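Local structure of peroxisomal fatty acid beta-oxidation multifunctional protein MFP2 (2WTB) at residues A[62-67]-A[105-110]; A[96-101]-A[121-126]; A[151-156]-A[213-218]. The protein catalyses the hydration and dehydrogenation steps of peroxisomal fatty acid beta-oxidation in germinating Arabidopsis seeds, converting enoyl-CoA to 3-hydroxyacyl-CoA and oxidising the latter with NAD. One frame throughout, in Å; residues are numbered along the deposited sequence.

Contact 1 of 3, residues A[62-67]-A[105-110]; sequences GRFSGG and SVAAID
The ring of Phe-64 lies along the end of strand 105-109 and meets three successive residues of it in three different ways. Ile-109 reaches over one face: its CG1 stands 4.1 Å from the centroid of the Phe-64 ring and only 18° from the ring normal, a CH-pi contact displaced toward the rim on the CG side. At the edge, near the ring plane, comes the carbonyl of Ala-108, whose O is 3.2 Å from Phe-64 CD1; the same oxygen also accepts a hydrogen bond from Thr-58 OG1 on strand 54-59. The methyl of Ala-107 approaches the far end of the ring obliquely, with CB 3.9 Å from Phe-64 CZ. CG of Phe-64 is anti to the backbone N (chi1 -167°), which carries the ring back along the strand while its own amide turns to the strand's end.

That amide makes the hydrogen bond of the contact, Phe-64 N to Asp-110 O, at 2.9 Å. The two segments belong to the crotonase-fold hydratase region, where strands 54-59 and 105-109 are parallel neighbours in one sheet; in relatives the loop after the first of these strands supplies an oxyanion-hole amide. Asp-110 O also receives a CA-H...O contact from Arg-63 CA at 3.2 Å, so one carbonyl is approached by two adjacent residues. The Asp-110 carboxylate lies against Gly-62, OD2 being 3.1 Å from Gly-62 CA. Outside the two segments, Ala-121 of helix 116-123 and Ile-57 of strand 54-59 also touch the Phe-64 side chain.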
loop_
_atom_site.group_PDB
_atom_site.type_symbol
_atom_site.label_atom_id
_atom_site.label_comp_id
_atom_site.label_asym_id
_atom_site.label_seq_id
_atom_site.Cartn_x
_atom_site.Cartn_y
_atom_site.Cartn_z
ATOM N N GLY A 62 -25.914 -6.524 -2.855
ATOM C CA GLY A 62 -25.670 -5.095 -2.959
ATOM C C GLY A 62 -24.304 -4.692 -3.486
ATOM O O GLY A 62 -23.717 -3.715 -3.019
ATOM N N ARG A 63 -23.799 -5.442 -4.461
ATOM C CA ARG A 63 -22.505 -5.149 -5.075
ATOM C C ARG A 63 -22.483 -5.642 -6.513
ATOM O O ARG A 63 -22.716 -6.824 -6.771
ATOM C CB ARG A 63 -21.369 -5.811 -4.294
ATOM C CG ARG A 63 -21.072 -5.165 -2.957
ATOM C CD ARG A 63 -20.042 -5.964 -2.188
ATOM N NE ARG A 63 -19.727 -5.341 -0.907
ATOM C CZ ARG A 63 -19.098 -5.959 0.088
ATOM N NH1 ARG A 63 -18.719 -7.221 -0.050
ATOM N NH2 ARG A 63 -18.852 -5.313 1.219
ATOM N N PHE A 64 -22.200 -4.738 -7.445
ATOM C CA PHE A 64 -22.182 -5.094 -8.859
ATOM C C PHE A 64 -21.038 -6.053 -9.191
ATOM O O PHE A 64 -21.276 -7.220 -9.509
ATOM C CB PHE A 64 -22.116 -3.845 -9.742
ATOM C CG PHE A 64 -22.399 -4.118 -11.189
ATOM C CD1 PHE A 64 -23.693 -4.352 -11.621
ATOM C CD2 PHE A 64 -21.371 -4.157 -12.115
ATOM C CE1 PHE A 64 -23.957 -4.612 -12.952
ATOM C CE2 PHE A 64 -21.629 -4.416 -13.448
ATOM C CZ PHE A 64 -22.923 -4.643 -13.868
ATOM N N SER A 65 -19.804 -5.561 -9.113
ATOM C CA SER A 65 -18.629 -6.379 -9.411
ATOM C C SER A 65 -17.334 -5.636 -9.094
ATOM O O SER A 65 -17.098 -4.535 -9.591
ATOM C CB SER A 65 -18.635 -6.824 -10.874
ATOM O OG SER A 65 -17.543 -7.683 -11.147
ATOM N N GLY A 66 -16.489 -6.252 -8.274
ATOM C CA GLY A 66 -15.302 -5.591 -7.766
ATOM C C GLY A 66 -14.066 -5.668 -8.640
ATOM O O GLY A 66 -13.056 -5.030 -8.344
ATOM N N GLY A 67 -14.130 -6.449 -9.712
ATOM C CA GLY A 67 -12.993 -6.577 -10.604
ATOM C C GLY A 67 -12.808 -7.978 -11.149
ATOM O O GLY A 67 -13.780 -8.649 -11.492
ATOM N N SER A 105 -29.275 -3.831 -23.089
ATOM C CA SER A 105 -28.874 -4.246 -21.753
ATOM C C SER A 105 -28.770 -3.014 -20.869
ATOM O O SER A 105 -28.352 -1.947 -21.325
ATOM C CB SER A 105 -27.524 -4.964 -21.787
ATOM O OG SER A 105 -27.607 -6.186 -22.496
ATOM N N VAL A 106 -29.159 -3.161 -19.607
ATOM C CA VAL A 106 -29.006 -2.090 -18.632
ATOM C C VAL A 106 -28.339 -2.634 -17.382
ATOM O O VAL A 106 -28.757 -3.656 -16.841
ATOM C CB VAL A 106 -30.357 -1.466 -18.245
ATOM C CG1 VAL A 106 -30.156 -0.398 -17.181
ATOM C CG2 VAL A 106 -31.040 -0.879 -19.469
ATOM N N ALA A 107 -27.293 -1.952 -16.931
ATOM C CA ALA A 107 -26.586 -2.363 -15.726
ATOM C C ALA A 107 -27.200 -1.711 -14.489
ATOM O O ALA A 107 -27.456 -0.506 -14.470
ATOM C CB ALA A 107 -25.106 -2.027 -15.834
ATOM N N ALA A 108 -27.444 -2.523 -13.465
ATOM C CA ALA A 108 -27.948 -2.034 -12.188
ATOM C C ALA A 108 -26.833 -2.108 -11.157
ATOM O O ALA A 108 -26.520 -3.182 -10.644
ATOM C CB ALA A 108 -29.146 -2.853 -11.744
ATOM N N ILE A 109 -26.231 -0.962 -10.861
ATOM C CA ILE A 109 -25.040 -0.922 -10.022
ATOM C C ILE A 109 -25.314 -0.545 -8.568
ATOM O O ILE A 109 -25.985 0.447 -8.279
ATOM C CB ILE A 109 -23.979 0.041 -10.592
ATOM C CG1 ILE A 109 -23.534 -0.415 -11.985
ATOM C CG2 ILE A 109 -22.784 0.133 -9.652
ATOM C CD1 ILE A 109 -22.569 0.540 -12.664
ATOM N N ASP A 110 -24.776 -1.351 -7.660
ATOM C CA ASP A 110 -24.811 -1.060 -6.237
ATOM C C ASP A 110 -23.426 -1.317 -5.658
ATOM O O ASP A 110 -22.668 -2.130 -6.187
ATOM C CB ASP A 110 -25.841 -1.954 -5.544
ATOM C CG ASP A 110 -26.149 -1.506 -4.129
ATOM O OD1 ASP A 110 -25.681 -0.420 -3.725
ATOM O OD2 ASP A 110 -26.868 -2.240 -3.420
#

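Contact 2 of 3, residues A[96-101]-A[121-126]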
loop_
_atom_site.group_PDB
_atom_site.type_symbol
_atom_site.label_atom_id
_atom_site.label_comp_id
_atom_site.label_asym_id
_atom_site.label_seq_id
_atom_site.Cartn_x
_atom_site.Cartn_y
_atom_site.Cartn_z
ATOM N N ASP A 96 -19.282 -7.691 -29.120
ATOM C CA ASP A 96 -20.119 -8.226 -30.188
ATOM C C ASP A 96 -21.405 -8.858 -29.665
ATOM O O ASP A 96 -22.501 -8.464 -30.059
ATOM C CB ASP A 96 -19.331 -9.237 -31.024
ATOM C CG ASP A 96 -18.233 -8.583 -31.842
ATOM O OD1 ASP A 96 -18.277 -7.345 -32.012
ATOM O OD2 ASP A 96 -17.330 -9.306 -32.318
ATOM N N LEU A 97 -21.266 -9.837 -28.778
ATOM C CA LEU A 97 -22.418 -10.560 -28.255
ATOM C C LEU A 97 -23.347 -9.648 -27.462
ATOM O O LEU A 97 -24.552 -9.607 -27.710
ATOM C CB LEU A 97 -21.964 -11.730 -27.380
ATOM C CG LEU A 97 -23.065 -12.561 -26.715
ATOM C CD1 LEU A 97 -23.990 -13.167 -27.758
ATOM C CD2 LEU A 97 -22.462 -13.648 -25.842
ATOM N N LEU A 98 -22.777 -8.912 -26.515
ATOM C CA LEU A 98 -23.568 -8.120 -25.582
ATOM C C LEU A 98 -23.937 -6.742 -26.128
ATOM O O LEU A 98 -25.111 -6.443 -26.340
ATOM C CB LEU A 98 -22.834 -7.990 -24.241
ATOM C CG LEU A 98 -23.601 -7.393 -23.055
ATOM C CD1 LEU A 98 -22.999 -7.853 -21.732
ATOM C CD2 LEU A 98 -23.646 -5.873 -23.126
ATOM N N GLU A 99 -22.931 -5.904 -26.351
ATOM C CA GLU A 99 -23.173 -4.516 -26.722
ATOM C C GLU A 99 -23.822 -4.368 -28.097
ATOM O O GLU A 99 -24.636 -3.471 -28.309
ATOM C CB GLU A 99 -21.875 -3.712 -26.662
ATOM C CG GLU A 99 -22.068 -2.210 -26.815
ATOM C CD GLU A 99 -20.749 -1.466 -26.872
ATOM O OE1 GLU A 99 -19.872 -1.869 -27.669
ATOM O OE2 GLU A 99 -20.589 -0.482 -26.118
ATOM N N ALA A 100 -23.457 -5.250 -29.024
ATOM C CA ALA A 100 -23.967 -5.180 -30.391
ATOM C C ALA A 100 -25.180 -6.081 -30.609
ATOM O O ALA A 100 -25.508 -6.427 -31.743
ATOM C CB ALA A 100 -22.863 -5.522 -31.389
ATOM N N ALA A 101 -25.844 -6.455 -29.520
ATOM C CA ALA A 101 -27.030 -7.301 -29.605
ATOM C C ALA A 101 -28.247 -6.498 -30.048
ATOM O O ALA A 101 -28.274 -5.274 -29.917
ATOM C CB ALA A 101 -27.300 -7.975 -28.268
ATOM N N ALA A 121 -20.127 -2.956 -17.217
ATOM C CA ALA A 121 -21.223 -1.999 -17.112
ATOM C C ALA A 121 -21.190 -0.973 -18.255
ATOM O O ALA A 121 -22.233 -0.595 -18.790
ATOM C CB ALA A 121 -21.206 -1.308 -15.743
ATOM N N MET A 122 -19.992 -0.532 -18.629
ATOM C CA MET A 122 -19.840 0.405 -19.744
ATOM C C MET A 122 -20.269 -0.225 -21.067
ATOM O O MET A 122 -20.654 0.477 -22.001
ATOM C CB MET A 122 -18.398 0.904 -19.845
ATOM C CG MET A 122 -18.020 1.942 -18.803
ATOM S SD MET A 122 -16.244 2.255 -18.772
ATOM C CE MET A 122 -16.137 3.444 -17.441
ATOM N N ALA A 123 -20.200 -1.550 -21.137
ATOM C CA ALA A 123 -20.625 -2.286 -22.323
ATOM C C ALA A 123 -22.136 -2.239 -22.473
ATOM O O ALA A 123 -22.658 -2.282 -23.586
ATOM C CB ALA A 123 -20.158 -3.724 -22.247
ATOM N N CYS A 124 -22.836 -2.164 -21.344
ATOM C CA CYS A 124 -24.289 -2.051 -21.352
ATOM C C CYS A 124 -24.708 -0.725 -21.962
ATOM O O CYS A 124 -23.896 0.188 -22.095
ATOM C CB CYS A 124 -24.854 -2.182 -19.936
ATOM S SG CYS A 124 -24.640 -3.822 -19.226
ATOM N N HIS A 125 -25.984 -0.616 -22.314
ATOM C CA HIS A 125 -26.474 0.538 -23.058
ATOM C C HIS A 125 -26.934 1.702 -22.180
ATOM O O HIS A 125 -27.163 2.813 -22.671
ATOM C CB HIS A 125 -27.570 0.091 -24.023
ATOM C CG HIS A 125 -27.114 -0.965 -24.979
ATOM N ND1 HIS A 125 -27.495 -2.284 -24.872
ATOM C CD2 HIS A 125 -26.278 -0.899 -26.042
ATOM C CE1 HIS A 125 -26.929 -2.984 -25.839
ATOM N NE2 HIS A 125 -26.185 -2.167 -26.563
ATOM N N ALA A 126 -27.052 1.443 -20.882
ATOM C CA ALA A 126 -27.378 2.476 -19.903
ATOM C C ALA A 126 -26.938 2.016 -18.519
ATOM O O ALA A 126 -26.723 0.825 -18.300
ATOM C CB ALA A 126 -28.866 2.781 -19.920
#
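The imidazole of His-125 holds the backbone carbonyl of Glu-99 at its edge, close to the ring plane. In the crotonase fold of this N-terminal region the contact joins the C-terminal ends of two helices, 88-99 and 116-123, and His-125 sits in the turn that leads from the second helix into strand 126-129. The bond from His-125 NE2 to Glu-99 O is 2.7 Å long, with an N-H...O angle of 155°. On the same ring ND1 is taken by the backbone N of Ser-105, so both ring nitrogens are engaged and the rotation of the imidazole is fixed; that pattern is consistent with a neutral ring carrying its proton on NE2. Trp-211 meets this ring in an edge-to-face arrangement, and the carbonyl of Leu-98 approaches obliquely, its O 3.9 Å from His-125 CE1.

The carbonyl that His-125 binds belongs to the last residue of helix 88-99; Ala-100, which follows, has left helical geometry.

Glu-99 starts with CG anti to the backbone N (chi1 -171°) and runs extended to CD, crossing in front of the carbonyl oxygen of Ala-123. Its carboxylate plane is turned 35° from the His-125 ring, and the carboxylate does not touch the ring nitrogens; OE1 instead forms a salt bridge with Arg-153 of helix 150-158, while OE2 receives a weak bond from the amide of Val-215. Leu-98 brings its CD2 branch to the same alanine, 4.2 Å from Ala-123 CB. Two carbons close on Ala-123 O from different directions: Leu-98 CD2 from beside the C=O bond at 3.8 Å, Glu-99 CG from in front at 3.3 Å.

Contact 3 of 3, residues A[151-156]-A[213-218]; sequences TQRLPR and SSVSKT
The carbonyl oxygen of Lys-217 is bonded by the guanidinium of Arg-156: NH1 reaches it at 3.1 Å with an N-H...O angle of 155°. The oxygen lies near the guanidinium plane, at its edge, whereas the donor stands well above the carbonyl plane, 62° out of it, and so does not lie along a lone pair. The aliphatic part of the arginine closes in on the same atom, with Arg-156 CG 3.2 Å from Lys-217 O. A second carbonyl, that of Val-215, sits over one face of the guanidinium; its O is 3.2 Å from Arg-156 NE, but the angle is too poor for a hydrogen bond. The chain of Arg-156 is extended from CG to NE, and the quarter turn at its last torsion (chi4 -90°) presents a face to Val-215 while leaving an edge for Lys-217.

Within the crotonase fold, helix 150-158, kinked at Pro-155, packs against the loop that joins helix 193-205 to helix 224-241. One turn before Arg-156, Arg-153 is covered on one face by Val-215, whose CG2 lies 3.9 Å from Arg-153 CZ toward the rim of the group. Arg-153 NH2 forms a salt bridge with Glu-99 and a hydrogen bond with Thr-95 OG1, so the isopropyl group covers a guanidinium already held by polar partners. The CB of Ser-214 touches the Arg-153 CD methylene, whereas its hydroxyl bonds to Met-122 O.

Lys-217 returns the contact with its aliphatic chain, CD lying 3.3 Å from Arg-156 O. Gln-152 adds a marginal touch, CB to Val-215 CG2 at 4.4 Å, and its amide NE2 bonds to the carbonyl of Ala-254.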
loop_
_atom_site.group_PDB
_atom_site.type_symbol
_atom_site.label_atom_id
_atom_site.label_comp_id
_atom_site.label_asym_id
_atom_site.label_seq_id
_atom_site.Cartn_x
_atom_site.Cartn_y
_atom_site.Cartn_z
ATOM N N THR A 151 -10.169 0.900 -21.884
ATOM C CA THR A 151 -9.319 1.863 -22.574
ATOM C C THR A 151 -10.076 2.567 -23.699
ATOM O O THR A 151 -9.614 3.577 -24.225
ATOM C CB THR A 151 -8.058 1.198 -23.160
ATOM O OG1 THR A 151 -8.425 0.006 -23.865
ATOM C CG2 THR A 151 -7.077 0.845 -22.052
ATOM N N GLN A 152 -11.238 2.031 -24.060
ATOM C CA GLN A 152 -12.036 2.585 -25.152
ATOM C C GLN A 152 -13.290 3.307 -24.661
ATOM O O GLN A 152 -13.533 4.462 -25.014
ATOM C CB GLN A 152 -12.438 1.481 -26.134
ATOM C CG GLN A 152 -11.266 0.755 -26.760
ATOM C CD GLN A 152 -10.305 1.703 -27.443
ATOM O OE1 GLN A 152 -10.720 2.646 -28.122
ATOM N NE2 GLN A 152 -9.013 1.464 -27.262
ATOM N N ARG A 153 -14.083 2.621 -23.844
ATOM C CA ARG A 153 -15.389 3.134 -23.448
ATOM C C ARG A 153 -15.332 4.258 -22.415
ATOM O O ARG A 153 -16.173 5.156 -22.427
ATOM C CB ARG A 153 -16.289 1.991 -22.975
ATOM C CG ARG A 153 -16.573 0.976 -24.067
ATOM C CD ARG A 153 -17.613 -0.054 -23.656
ATOM N NE ARG A 153 -17.975 -0.904 -24.788
ATOM C CZ ARG A 153 -17.319 -2.007 -25.138
ATOM N NH1 ARG A 153 -16.265 -2.410 -24.437
ATOM N NH2 ARG A 153 -17.719 -2.709 -26.190
ATOM N N LEU A 154 -14.341 4.221 -21.530
ATOM C CA LEU A 154 -14.222 5.249 -20.496
ATOM C C LEU A 154 -14.039 6.654 -21.079
ATOM O O LEU A 154 -14.806 7.561 -20.756
ATOM C CB LEU A 154 -13.104 4.916 -19.501
ATOM C CG LEU A 154 -12.923 5.897 -18.337
ATOM C CD1 LEU A 154 -14.243 6.157 -17.630
ATOM C CD2 LEU A 154 -11.884 5.388 -17.353
ATOM N N PRO A 155 -13.024 6.842 -21.938
ATOM C CA PRO A 155 -12.843 8.164 -22.549
ATOM C C PRO A 155 -14.066 8.605 -23.351
ATOM O O PRO A 155 -14.353 9.798 -23.418
ATOM C CB PRO A 155 -11.642 7.961 -23.479
ATOM C CG PRO A 155 -10.907 6.803 -22.896
ATOM C CD PRO A 155 -11.966 5.901 -22.345
ATOM N N ARG A 156 -14.777 7.652 -23.945
ATOM C CA ARG A 156 -15.960 7.971 -24.740
ATOM C C ARG A 156 -17.185 8.321 -23.889
ATOM O O ARG A 156 -18.121 8.960 -24.373
ATOM C CB ARG A 156 -16.285 6.824 -25.702
ATOM C CG ARG A 156 -15.246 6.646 -26.791
ATOM C CD ARG A 156 -15.511 5.414 -27.633
ATOM N NE ARG A 156 -14.377 5.120 -28.506
ATOM C CZ ARG A 156 -14.241 5.594 -29.738
ATOM N NH1 ARG A 156 -15.172 6.385 -30.250
ATOM N NH2 ARG A 156 -13.176 5.277 -30.459
ATOM N N SER A 213 -24.603 2.968 -28.075
ATOM C CA SER A 213 -23.429 2.111 -27.917
ATOM C C SER A 213 -22.224 2.954 -27.516
ATOM O O SER A 213 -21.781 3.817 -28.272
ATOM C CB SER A 213 -23.121 1.345 -29.205
ATOM O OG SER A 213 -23.954 0.207 -29.339
ATOM N N SER A 214 -21.699 2.693 -26.326
ATOM C CA SER A 214 -20.598 3.471 -25.772
ATOM C C SER A 214 -19.333 3.406 -26.628
ATOM O O SER A 214 -18.597 4.387 -26.737
ATOM C CB SER A 214 -20.278 2.993 -24.353
ATOM O OG SER A 214 -21.467 2.773 -23.612
ATOM N N VAL A 215 -19.086 2.250 -27.233
ATOM C CA VAL A 215 -17.827 2.013 -27.927
ATOM C C VAL A 215 -17.704 2.830 -29.213
ATOM O O VAL A 215 -16.598 3.166 -29.636
ATOM C CB VAL A 215 -17.618 0.515 -28.237
ATOM C CG1 VAL A 215 -18.180 0.170 -29.608
ATOM C CG2 VAL A 215 -16.142 0.164 -28.167
ATOM N N SER A 216 -18.836 3.151 -29.828
ATOM C CA SER A 216 -18.830 3.942 -31.057
ATOM C C SER A 216 -19.359 5.360 -30.833
ATOM O O SER A 216 -19.949 5.963 -31.725
ATOM C CB SER A 216 -19.622 3.235 -32.161
ATOM O OG SER A 216 -20.855 2.731 -31.674
ATOM N N LYS A 217 -19.132 5.883 -29.632
ATOM C CA LYS A 217 -19.577 7.221 -29.263
ATOM C C LYS A 217 -18.407 8.200 -29.334
ATOM O O LYS A 217 -17.357 7.961 -28.740
ATOM C CB LYS A 217 -20.163 7.194 -27.849
ATOM C CG LYS A 217 -20.718 8.517 -27.344
ATOM C CD LYS A 217 -21.040 8.424 -25.853
ATOM C CE LYS A 217 -21.767 9.661 -25.352
ATOM N NZ LYS A 217 -23.119 9.785 -25.965
ATOM N N THR A 218 -18.593 9.300 -30.059
ATOM C CA THR A 218 -17.526 10.283 -30.255
ATOM C C THR A 218 -17.869 11.642 -29.643
ATOM O O THR A 218 -17.003 12.504 -29.490
ATOM C CB THR A 218 -17.198 10.453 -31.749
ATOM O OG1 THR A 218 -16.806 9.188 -32.293
ATOM C CG2 THR A 218 -16.068 11.452 -31.945
#

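All three lie in the N-terminal hydratase/isomerase region. Contacts 1 and 2 interleave along the chain, their centres about 14 Å apart: strand 105-109 follows helix 88-99 of contact 2 and is joined by backbone hydrogen bonds to His-125 and Ala-126, where helix 116-123 gives way to strand 126-129. Contact 3 comes later, its centre about 11 Å from that of contact 2, tied to it by the Glu-99 to Arg-153 salt bridge. Contacts 1 and 3, centres about 19 Å apart, do not touch. The series runs from the sheet through helices 88-99 and 116-123 to helix 150-158 and the loop it packs on, with Glu-119, the predicted nucleophile, within about 9 Å of side chains from each contact.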